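Local coordinates for protein glucokinase (Streptomyces griseus, PDB 3VGL) that probably phosphorylates D-glucose at the expense of ATP, giving D-glucose 6-phosphate and ADP, as a zinc-containing kinase of the ROK family, at residues A65-D70 with V75-N80; V101-A106 with L144-F149; F155-V160 with C167-Q172. One frame throughout, in Å; residues are numbered along the deposited sequence.

Contact 1 (A65-D70 with V75-N80); sequences AGYVDD and VLFAPN. With BGC (beta-D-glucopyranose), chain D.
Phe77 turns its ring edge, led by CD2, toward one face of the Tyr67 ring in a T-shaped (edge-to-face) stack, with centroids 5.5 Å apart and planes at 89°. Phe77 CD2 lies 3.8 Å from Tyr67 CD1, above the rim of the tyrosine ring and not its centre. The side chains run side by side on the same face of the hairpin, where Tyr67 and Phe77 form an antiparallel hydrogen-bonded pair: Phe77 CG stands anti to its backbone N (chi1 179°), while Tyr67 CG lies beside its own N (chi1 -78°). Tyr67 N donates to Phe77 O at 2.7 Å, and Leu76 N reaches Tyr67 O at 2.6 Å in a more bent bond. Because Leu76 and Phe77 both stand opposite Tyr67, this is a classic beta bulge, beyond which Val68 pairs with Val75 on the other face. Ala65, Gly66, Tyr67, Pro79 and Asn80 line the glucose pocket, Gly66 CA approaching glucose O3 to 3.3 Å. The hairpin follows strand 57-64 of the mixed sheet after two residues; Val68 packs against strand 100-104, and Ile282, Gly283 and Trp286 of a second subunit pack on Tyr67, Phe77 and Leu76 respectively.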
loop_
_atom_site.group_PDB
_atom_site.type_symbol
_atom_site.label_atom_id
_atom_site.label_comp_id
_atom_site.label_asym_id
_atom_site.label_seq_id
_atom_site.Cartn_x
_atom_site.Cartn_y
_atom_site.Cartn_z
ATOM N N ALA A 65 19.597 13.488 -17.602
ATOM C CA ALA A 65 18.544 12.918 -16.749
ATOM C C ALA A 65 17.768 11.791 -17.461
ATOM O O ALA A 65 16.588 11.927 -17.793
ATOM C CB ALA A 65 17.609 14.013 -16.288
ATOM N N GLY A 66 18.434 10.671 -17.671
ATOM C CA GLY A 66 17.752 9.500 -18.208
ATOM C C GLY A 66 18.626 8.275 -18.118
ATOM O O GLY A 66 19.754 8.335 -17.620
ATOM N N TYR A 67 18.081 7.160 -18.622
ATOM C CA TYR A 67 18.778 5.879 -18.675
ATOM C C TYR A 67 19.817 5.991 -19.791
ATOM O O TYR A 67 19.452 6.122 -20.959
ATOM C CB TYR A 67 17.768 4.766 -19.045
ATOM C CG TYR A 67 16.856 4.276 -17.915
ATOM C CD1 TYR A 67 16.053 5.165 -17.200
ATOM C CD2 TYR A 67 16.783 2.919 -17.593
ATOM C CE1 TYR A 67 15.195 4.701 -16.193
ATOM C CE2 TYR A 67 15.919 2.444 -16.576
ATOM C CZ TYR A 67 15.165 3.359 -15.870
ATOM O OH TYR A 67 14.326 2.925 -14.854
ATOM N N VAL A 68 21.093 5.979 -19.408
ATOM C CA VAL A 68 22.210 6.077 -20.358
ATOM C C VAL A 68 22.854 4.708 -20.550
ATOM O O VAL A 68 23.041 3.958 -19.581
ATOM C CB VAL A 68 23.234 7.098 -19.849
ATOM C CG1 VAL A 68 24.490 7.130 -20.769
ATOM C CG2 VAL A 68 22.580 8.470 -19.780
ATOM N N ASP A 69 23.216 4.399 -21.794
ATOM C CA ASP A 69 23.790 3.087 -22.139
ATOM C C ASP A 69 25.222 2.852 -21.630
ATOM O O ASP A 69 25.881 3.782 -21.174
ATOM C CB ASP A 69 23.702 2.875 -23.646
ATOM C CG ASP A 69 24.745 3.670 -24.414
ATOM O OD1 ASP A 69 25.011 4.850 -24.082
ATOM O OD2 ASP A 69 25.303 3.087 -25.358
ATOM N N ASP A 70 25.702 1.606 -21.713
ATOM C CA ASP A 70 27.023 1.244 -21.172
ATOM C C ASP A 70 28.186 1.866 -21.959
ATOM O O ASP A 70 29.301 1.993 -21.445
ATOM C CB ASP A 70 27.182 -0.283 -21.114
ATOM C CG ASP A 70 26.976 -0.941 -22.465
ATOM O OD1 ASP A 70 25.874 -0.799 -23.039
ATOM O OD2 ASP A 70 27.923 -1.597 -22.955
ATOM N N VAL A 75 21.096 8.226 -24.663
ATOM C CA VAL A 75 20.029 8.190 -23.650
ATOM C C VAL A 75 18.958 7.200 -24.127
ATOM O O VAL A 75 18.187 7.511 -25.028
ATOM C CB VAL A 75 19.434 9.598 -23.368
ATOM C CG1 VAL A 75 18.417 9.511 -22.198
ATOM C CG2 VAL A 75 20.550 10.619 -22.999
ATOM N N LEU A 76 18.939 6.013 -23.521
ATOM C CA LEU A 76 18.006 4.922 -23.899
ATOM C C LEU A 76 16.556 5.315 -23.648
ATOM O O LEU A 76 15.674 5.041 -24.458
ATOM C CB LEU A 76 18.328 3.610 -23.154
ATOM C CG LEU A 76 19.708 2.992 -23.388
ATOM C CD1 LEU A 76 19.988 1.816 -22.451
ATOM C CD2 LEU A 76 19.817 2.561 -24.853
ATOM N N PHE A 77 16.307 5.972 -22.519
ATOM C CA PHE A 77 14.948 6.163 -22.027
ATOM C C PHE A 77 15.003 7.308 -20.998
ATOM O O PHE A 77 15.914 7.339 -20.172
ATOM C CB PHE A 77 14.494 4.831 -21.384
ATOM C CG PHE A 77 13.122 4.851 -20.808
ATOM C CD1 PHE A 77 12.005 4.648 -21.621
ATOM C CD2 PHE A 77 12.938 5.007 -19.439
ATOM C CE1 PHE A 77 10.718 4.644 -21.077
ATOM C CE2 PHE A 77 11.646 4.990 -18.878
ATOM C CZ PHE A 77 10.539 4.817 -19.703
ATOM N N ALA A 78 14.068 8.261 -21.064
ATOM C CA ALA A 78 13.940 9.267 -19.964
ATOM C C ALA A 78 12.482 9.485 -19.562
ATOM O O ALA A 78 11.633 9.649 -20.424
ATOM C CB ALA A 78 14.563 10.582 -20.356
ATOM N N PRO A 79 12.181 9.468 -18.244
ATOM C CA PRO A 79 10.785 9.635 -17.843
ATOM C C PRO A 79 10.247 11.056 -17.927
ATOM O O PRO A 79 9.026 11.239 -18.087
ATOM C CB PRO A 79 10.765 9.155 -16.372
ATOM C CG PRO A 79 12.111 9.222 -15.936
ATOM C CD PRO A 79 13.035 9.043 -17.130
ATOM N N ASN A 80 11.119 12.062 -17.811
ATOM C CA ASN A 80 10.665 13.439 -17.692
ATOM C C ASN A 80 11.191 14.347 -18.815
ATOM O O ASN A 80 11.007 15.546 -18.776
ATOM C CB ASN A 80 11.038 13.997 -16.309
ATOM C CG ASN A 80 10.452 13.159 -15.185
ATOM O OD1 ASN A 80 9.259 12.878 -15.178
ATOM N ND2 ASN A 80 11.301 12.750 -14.237
HETATM C C2 BGC D . 15.561 9.505 -14.358
HETATM C C3 BGC D . 17.028 9.369 -13.957
HETATM C C4 BGC D . 17.611 10.708 -13.502
HETATM C C5 BGC D . 16.688 11.284 -12.441
HETATM C C6 BGC D . 17.167 12.650 -11.940
HETATM C C1 BGC D . 14.799 10.140 -13.199
HETATM O O1 BGC D . 13.464 10.381 -13.548
HETATM O O2 BGC D . 15.044 8.175 -14.557
HETATM O O3 BGC D . 17.782 8.872 -15.018
HETATM O O4 BGC D . 18.888 10.490 -12.928
HETATM O O5 BGC D . 15.363 11.422 -12.930
HETATM O O6 BGC D . 17.237 13.585 -13.004
HETATM O O HOH W 1 13.975 12.373 -17.032
#

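Contact 2 (V101-A106 with L144-F149); sequences VVENDA and LRRGRF. With NA (sodium ion), chain C; BGC (beta-D-glucopyranose), chain D.
Arg146 NE donates to Glu103 OE1 at 2.8 Å, and the N-H angle of 175° makes this an almost straight bond. The bond uses the syn lone pair of Glu103 OE1, and that oxygen lies practically in the guanidinium plane of Arg146. Arg146 NH2 takes the second carboxylate oxygen, Glu103 OE2, at 3.0 Å, from the syn side but tilted out of both planes. The result is a side-on, two-nitrogen salt bridge, one nitrogen to each oxygen, with the planes 29° apart; two bonds of this kind limit rotation of either group. Glu103 bends sharply at its second torsion (chi2 -90°), whereas Arg146 stays extended from CG to NE, and the two side chains cross at about a right angle. Leu144 CD2 lies 3.4 Å above the Arg146 guanidinium plane, near its rim. Leu309 of helix 301-311 touches Glu103, Leu144 and Arg146 alike. Arg72 also comes close to Arg146, a like charge that the carboxylate of Glu103 probably offsets in part.

One residue further along strand 100-104, the chemistry turns to ligands. Asn104 is the N-cap of helix 105-116, and its OD1 takes a weak capping bond from Ala106 N. The same OD1 binds sodium at 2.4 Å, in a site completed by two waters, Asn107 and Gly136. Its amide serves glucose as well, Asn104 ND2 donating to O4 at 3.2 Å. Asp105 divides its carboxylate between two sugar hydroxyls: O4 donates to Asp105 OD1 at 2.6 Å and O6 to Asp105 OD2 at 2.7 Å. The salt bridge thus ties the loop after strand 143-144 to a strand whose end, where it runs into a helix, forms part of the glucose and sodium sites of this ROK-family kinase.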
loop_
_atom_site.group_PDB
_atom_site.type_symbol
_atom_site.label_atom_id
_atom_site.label_comp_id
_atom_site.label_asym_id
_atom_site.label_seq_id
_atom_site.Cartn_x
_atom_site.Cartn_y
_atom_site.Cartn_z
ATOM N N VAL A 101 31.403 12.827 -23.744
ATOM C CA VAL A 101 31.008 11.606 -23.053
ATOM C C VAL A 101 29.641 11.916 -22.480
ATOM O O VAL A 101 29.420 13.036 -22.048
ATOM C CB VAL A 101 31.995 11.209 -21.942
ATOM C CG1 VAL A 101 32.080 12.274 -20.863
ATOM C CG2 VAL A 101 31.614 9.864 -21.326
ATOM N N VAL A 102 28.733 10.949 -22.522
ATOM C CA VAL A 102 27.404 11.127 -21.943
ATOM C C VAL A 102 27.273 10.191 -20.749
ATOM O O VAL A 102 27.471 8.986 -20.877
ATOM C CB VAL A 102 26.275 10.850 -22.972
ATOM C CG1 VAL A 102 24.898 10.878 -22.312
ATOM C CG2 VAL A 102 26.342 11.864 -24.104
ATOM N N GLU A 103 26.971 10.749 -19.581
ATOM C CA GLU A 103 26.776 9.933 -18.379
ATOM C C GLU A 103 25.384 10.250 -17.843
ATOM O O GLU A 103 24.839 11.311 -18.094
ATOM C CB GLU A 103 27.833 10.279 -17.311
ATOM C CG GLU A 103 29.278 9.981 -17.731
ATOM C CD GLU A 103 29.773 8.580 -17.382
ATOM O OE1 GLU A 103 28.973 7.715 -16.958
ATOM O OE2 GLU A 103 30.994 8.347 -17.549
ATOM N N ASN A 104 24.801 9.345 -17.071
ATOM C CA ASN A 104 23.588 9.714 -16.342
ATOM C C ASN A 104 23.904 10.842 -15.358
ATOM O O ASN A 104 24.980 10.865 -14.744
ATOM C CB ASN A 104 23.022 8.475 -15.642
ATOM C CG ASN A 104 21.973 8.826 -14.617
ATOM O OD1 ASN A 104 22.295 8.983 -13.431
ATOM N ND2 ASN A 104 20.724 8.968 -15.053
ATOM N N ASP A 105 22.961 11.768 -15.200
ATOM C CA ASP A 105 23.183 12.958 -14.367
ATOM C C ASP A 105 23.497 12.665 -12.921
ATOM O O ASP A 105 24.315 13.350 -12.327
ATOM C CB ASP A 105 22.003 13.950 -14.463
ATOM C CG ASP A 105 20.684 13.383 -13.948
ATOM O OD1 ASP A 105 20.473 12.168 -14.032
ATOM O OD2 ASP A 105 19.837 14.168 -13.477
ATOM N N ALA A 106 22.810 11.693 -12.334
ATOM C CA ALA A 106 23.047 11.411 -10.940
ATOM C C ALA A 106 24.287 10.524 -10.751
ATOM O O ALA A 106 24.952 10.597 -9.730
ATOM C CB ALA A 106 21.792 10.802 -10.318
ATOM N N LEU A 144 32.791 4.293 -9.910
ATOM C CA LEU A 144 31.398 4.460 -10.341
ATOM C C LEU A 144 30.892 3.168 -10.982
ATOM O O LEU A 144 31.575 2.569 -11.826
ATOM C CB LEU A 144 31.318 5.641 -11.323
ATOM C CG LEU A 144 29.937 6.074 -11.814
ATOM C CD1 LEU A 144 29.033 6.561 -10.670
ATOM C CD2 LEU A 144 30.100 7.161 -12.893
ATOM N N ARG A 145 29.702 2.717 -10.561
ATOM C CA ARG A 145 29.142 1.479 -11.081
ATOM C C ARG A 145 27.874 1.727 -11.889
ATOM O O ARG A 145 26.837 2.111 -11.345
ATOM C CB ARG A 145 28.836 0.493 -9.950
ATOM C CG ARG A 145 29.998 0.239 -8.996
ATOM C CD ARG A 145 31.166 -0.459 -9.687
ATOM N NE ARG A 145 32.278 -0.611 -8.758
ATOM C CZ ARG A 145 33.333 -1.394 -8.975
ATOM N NH1 ARG A 145 33.413 -2.131 -10.073
ATOM N NH2 ARG A 145 34.301 -1.458 -8.072
ATOM N N ARG A 146 27.969 1.466 -13.185
ATOM C CA ARG A 146 26.880 1.726 -14.122
ATOM C C ARG A 146 26.087 0.466 -14.477
ATOM O O ARG A 146 25.049 0.549 -15.132
ATOM C CB ARG A 146 27.433 2.403 -15.398
ATOM C CG ARG A 146 28.187 3.706 -15.138
ATOM C CD ARG A 146 28.906 4.101 -16.405
ATOM N NE ARG A 146 29.869 5.190 -16.232
ATOM C CZ ARG A 146 31.124 5.041 -15.816
ATOM N NH1 ARG A 146 31.597 3.837 -15.479
ATOM N NH2 ARG A 146 31.910 6.108 -15.738
ATOM N N GLY A 147 26.580 -0.699 -14.052
ATOM C CA GLY A 147 25.948 -1.983 -14.335
ATOM C C GLY A 147 26.244 -2.531 -15.722
ATOM O O GLY A 147 26.945 -1.890 -16.517
ATOM N N ARG A 148 25.702 -3.706 -16.015
ATOM C CA ARG A 148 25.976 -4.407 -17.279
ATOM C C ARG A 148 25.517 -3.635 -18.518
ATOM O O ARG A 148 26.206 -3.635 -19.562
ATOM C CB ARG A 148 25.367 -5.809 -17.238
ATOM C CG ARG A 148 25.255 -6.506 -18.577
ATOM C CD ARG A 148 26.624 -6.897 -19.163
ATOM N NE ARG A 148 26.458 -7.574 -20.443
ATOM C CZ ARG A 148 26.281 -6.952 -21.606
ATOM N NH1 ARG A 148 26.240 -5.626 -21.665
ATOM N NH2 ARG A 148 26.128 -7.674 -22.711
ATOM N N PHE A 149 24.366 -2.980 -18.408
ATOM C CA PHE A 149 23.773 -2.288 -19.540
ATOM C C PHE A 149 23.809 -0.776 -19.401
ATOM O O PHE A 149 23.228 -0.062 -20.226
ATOM C CB PHE A 149 22.359 -2.809 -19.806
ATOM C CG PHE A 149 22.302 -4.298 -20.027
ATOM C CD1 PHE A 149 22.783 -4.865 -21.214
ATOM C CD2 PHE A 149 21.764 -5.137 -19.055
ATOM C CE1 PHE A 149 22.717 -6.230 -21.408
ATOM C CE2 PHE A 149 21.708 -6.519 -19.250
ATOM C CZ PHE A 149 22.179 -7.067 -20.429
HETATM NA NA NA C . 21.999 7.134 -12.005
HETATM C C2 BGC D . 15.561 9.505 -14.358
HETATM C C3 BGC D . 17.028 9.369 -13.957
HETATM C C4 BGC D . 17.611 10.708 -13.502
HETATM C C5 BGC D . 16.688 11.284 -12.441
HETATM C C6 BGC D . 17.167 12.650 -11.940
HETATM C C1 BGC D . 14.799 10.140 -13.199
HETATM O O1 BGC D . 13.464 10.381 -13.548
HETATM O O2 BGC D . 15.044 8.175 -14.557
HETATM O O3 BGC D . 17.782 8.872 -15.018
HETATM O O4 BGC D . 18.888 10.490 -12.928
HETATM O O5 BGC D . 15.363 11.422 -12.930
HETATM O O6 BGC D . 17.237 13.585 -13.004
HETATM O O HOH W 2 21.214 5.788 -13.899
HETATM O O HOH W 3 19.737 7.985 -11.841
#

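Contact 3 (F155-V160 with C167-Q172); sequences FGHIRV and CGCGSQ. With ZN (zinc ion), chain B; BGC (beta-D-glucopyranose), chain D.
His157 holds CG beside its backbone N and anti to the carbonyl carbon (chi1 -49°), Cys167 swings SG anti to its own N (chi1 -172°), and Cys169 tucks SG between N and the carbonyl carbon (chi1 73°); together these settings aim three ligands at one zinc ion. His157 ND1 binds the metal at 2.1 Å, and Cys167 SG and Cys169 SG each bind it at 2.3 Å. Shared coordination brings both sulfurs to 3.5 Å from His157 ND1, with Cys167 SG at the imidazole edge, in its plane, and Cys169 SG oblique to the ring. Cys174 supplies the fourth ligand.

The cysteine loop is shaped by a type I turn from Cys167 to Gly170, and Ser171 N donates to Cys169 SG at 3.4 Å, a bond that probably tempers the negative charge of the metal-bound sulfur. Away from the metal, Arg159 CG rests 3.8 Å from Gln172 O; the arginine also makes a cation-pi contact with Trp280 of a second subunit.

On the side of the ring away from zinc, His157 NE2 donates to glucose O2 at 2.9 Å. With ND1 on the metal, the imidazole is fixed in orientation, and zinc probably polarises its N-H toward the sugar. The run from Cys167 through Cys169 and Cys174 to Glu176 matches the CXCGXXGCXE signature of ROK proteins, here forming a zinc site, probably structural, that shares His157 with the glucose pocket.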
loop_
_atom_site.group_PDB
_atom_site.type_symbol
_atom_site.label_atom_id
_atom_site.label_comp_id
_atom_site.label_asym_id
_atom_site.label_seq_id
_atom_site.Cartn_x
_atom_site.Cartn_y
_atom_site.Cartn_z
ATOM N N PHE A 155 17.326 4.608 -9.060
ATOM C CA PHE A 155 16.614 4.450 -7.794
ATOM C C PHE A 155 15.216 5.085 -7.819
ATOM O O PHE A 155 14.308 4.681 -7.064
ATOM C CB PHE A 155 17.366 5.161 -6.659
ATOM C CG PHE A 155 18.779 4.684 -6.427
ATOM C CD1 PHE A 155 19.216 3.418 -6.825
ATOM C CD2 PHE A 155 19.651 5.509 -5.723
ATOM C CE1 PHE A 155 20.545 3.004 -6.557
ATOM C CE2 PHE A 155 20.955 5.120 -5.458
ATOM C CZ PHE A 155 21.413 3.874 -5.876
ATOM N N GLY A 156 15.041 6.075 -8.694
ATOM C CA GLY A 156 13.762 6.790 -8.771
ATOM C C GLY A 156 12.598 5.919 -9.163
ATOM O O GLY A 156 11.455 6.269 -8.925
ATOM N N HIS A 157 12.899 4.754 -9.762
ATOM C CA HIS A 157 11.837 3.877 -10.258
ATOM C C HIS A 157 11.734 2.556 -9.524
ATOM O O HIS A 157 11.069 1.626 -9.971
ATOM C CB HIS A 157 11.957 3.726 -11.793
ATOM C CG HIS A 157 12.094 5.047 -12.451
ATOM N ND1 HIS A 157 11.035 5.926 -12.560
ATOM C CD2 HIS A 157 13.203 5.712 -12.876
ATOM C CE1 HIS A 157 11.479 7.061 -13.080
ATOM N NE2 HIS A 157 12.785 6.960 -13.277
ATOM N N ILE A 158 12.337 2.508 -8.339
ATOM C CA ILE A 158 12.052 1.414 -7.396
ATOM C C ILE A 158 10.620 1.622 -6.909
ATOM O O ILE A 158 10.209 2.744 -6.629
ATOM C CB ILE A 158 13.001 1.503 -6.167
ATOM C CG1 ILE A 158 14.443 1.211 -6.615
ATOM C CG2 ILE A 158 12.560 0.541 -5.043
ATOM C CD1 ILE A 158 15.442 1.751 -5.574
ATOM N N ARG A 159 9.846 0.557 -6.815
ATOM C CA ARG A 159 8.425 0.686 -6.445
ATOM C C ARG A 159 8.309 0.726 -4.935
ATOM O O ARG A 159 8.636 -0.258 -4.240
ATOM C CB ARG A 159 7.640 -0.504 -6.976
ATOM C CG ARG A 159 6.162 -0.372 -6.678
ATOM C CD ARG A 159 5.361 -1.581 -7.129
ATOM N NE ARG A 159 5.630 -2.760 -6.301
ATOM C CZ ARG A 159 4.959 -3.898 -6.405
ATOM N NH1 ARG A 159 5.290 -4.941 -5.643
ATOM N NH2 ARG A 159 3.935 -3.983 -7.252
ATOM N N VAL A 160 7.881 1.861 -4.431
ATOM C CA VAL A 160 7.703 2.022 -2.989
ATOM C C VAL A 160 6.249 1.862 -2.560
ATOM O O VAL A 160 6.013 1.482 -1.406
ATOM C CB VAL A 160 8.316 3.337 -2.433
ATOM C CG1 VAL A 160 9.827 3.350 -2.696
ATOM C CG2 VAL A 160 7.654 4.582 -2.996
ATOM N N CYS A 167 3.902 7.312 -12.746
ATOM C CA CYS A 167 5.224 7.896 -12.993
ATOM C C CYS A 167 5.458 8.121 -14.479
ATOM O O CYS A 167 4.853 7.443 -15.293
ATOM C CB CYS A 167 6.325 6.963 -12.441
ATOM S SG CYS A 167 7.992 7.652 -12.469
ATOM N N GLY A 168 6.315 9.084 -14.824
ATOM C CA GLY A 168 6.710 9.349 -16.206
ATOM C C GLY A 168 7.336 8.158 -16.910
ATOM O O GLY A 168 7.344 8.093 -18.151
ATOM N N CYS A 169 7.852 7.201 -16.132
ATOM C CA CYS A 169 8.420 5.989 -16.727
ATOM C C CYS A 169 7.368 5.022 -17.255
ATOM O O CYS A 169 7.709 4.056 -17.950
ATOM C CB CYS A 169 9.343 5.281 -15.736
ATOM S SG CYS A 169 8.419 4.447 -14.406
ATOM N N GLY A 170 6.111 5.279 -16.922
ATOM C CA GLY A 170 5.007 4.422 -17.344
ATOM C C GLY A 170 4.528 3.428 -16.304
ATOM O O GLY A 170 3.502 2.737 -16.506
ATOM N N SER A 171 5.254 3.358 -15.190
ATOM C CA SER A 171 4.869 2.456 -14.079
ATOM C C SER A 171 4.194 3.218 -12.956
ATOM O O SER A 171 4.015 4.441 -13.049
ATOM C CB SER A 171 6.127 1.792 -13.526
ATOM O OG SER A 171 6.606 0.846 -14.498
ATOM N N GLN A 172 3.821 2.503 -11.898
ATOM C CA GLN A 172 3.150 3.117 -10.745
ATOM C C GLN A 172 3.945 2.907 -9.476
ATOM O O GLN A 172 4.545 1.846 -9.265
ATOM C CB GLN A 172 1.788 2.444 -10.527
ATOM C CG GLN A 172 0.704 2.934 -11.462
ATOM C CD GLN A 172 -0.589 2.192 -11.245
ATOM O OE1 GLN A 172 -1.268 2.359 -10.203
ATOM N NE2 GLN A 172 -0.949 1.352 -12.205
HETATM ZN ZN ZN B . 8.964 5.534 -12.496
HETATM C C2 BGC D . 15.561 9.505 -14.358
HETATM C C3 BGC D . 17.028 9.369 -13.957
HETATM C C4 BGC D . 17.611 10.708 -13.502
HETATM C C5 BGC D . 16.688 11.284 -12.441
HETATM C C6 BGC D . 17.167 12.650 -11.940
HETATM C C1 BGC D . 14.799 10.140 -13.199
HETATM O O1 BGC D . 13.464 10.381 -13.548
HETATM O O2 BGC D . 15.044 8.175 -14.557
HETATM O O3 BGC D . 17.782 8.872 -15.018
HETATM O O4 BGC D . 18.888 10.490 -12.928
HETATM O O5 BGC D . 15.363 11.422 -12.930
HETATM O O6 BGC D . 17.237 13.585 -13.004
#

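How the contacts relate
All three contacts reach the same glucose by different chemistry. Contact 1 is the buried one, an antiparallel hairpin held by backbone bonds and aromatic packing; contacts 2 and 3 are partly buried and rely on a salt bridge and on metal coordination, respectively. Contact 1 touches both others: Gly66 O probably accepts from Asn104 ND2 at 2.8 Å, and Pro79 CG packs 3.6 Å from His157 NE2. Contacts 2 and 3 do not meet, their nearest atoms being about 7 Å apart; contact 1 and the sugar, which touch both, connect them. Leu144 apart, segments 144-149, 155-160 and 167-172 fall between strand 143-144 and helix 181-194, and every contact reaches a second subunit.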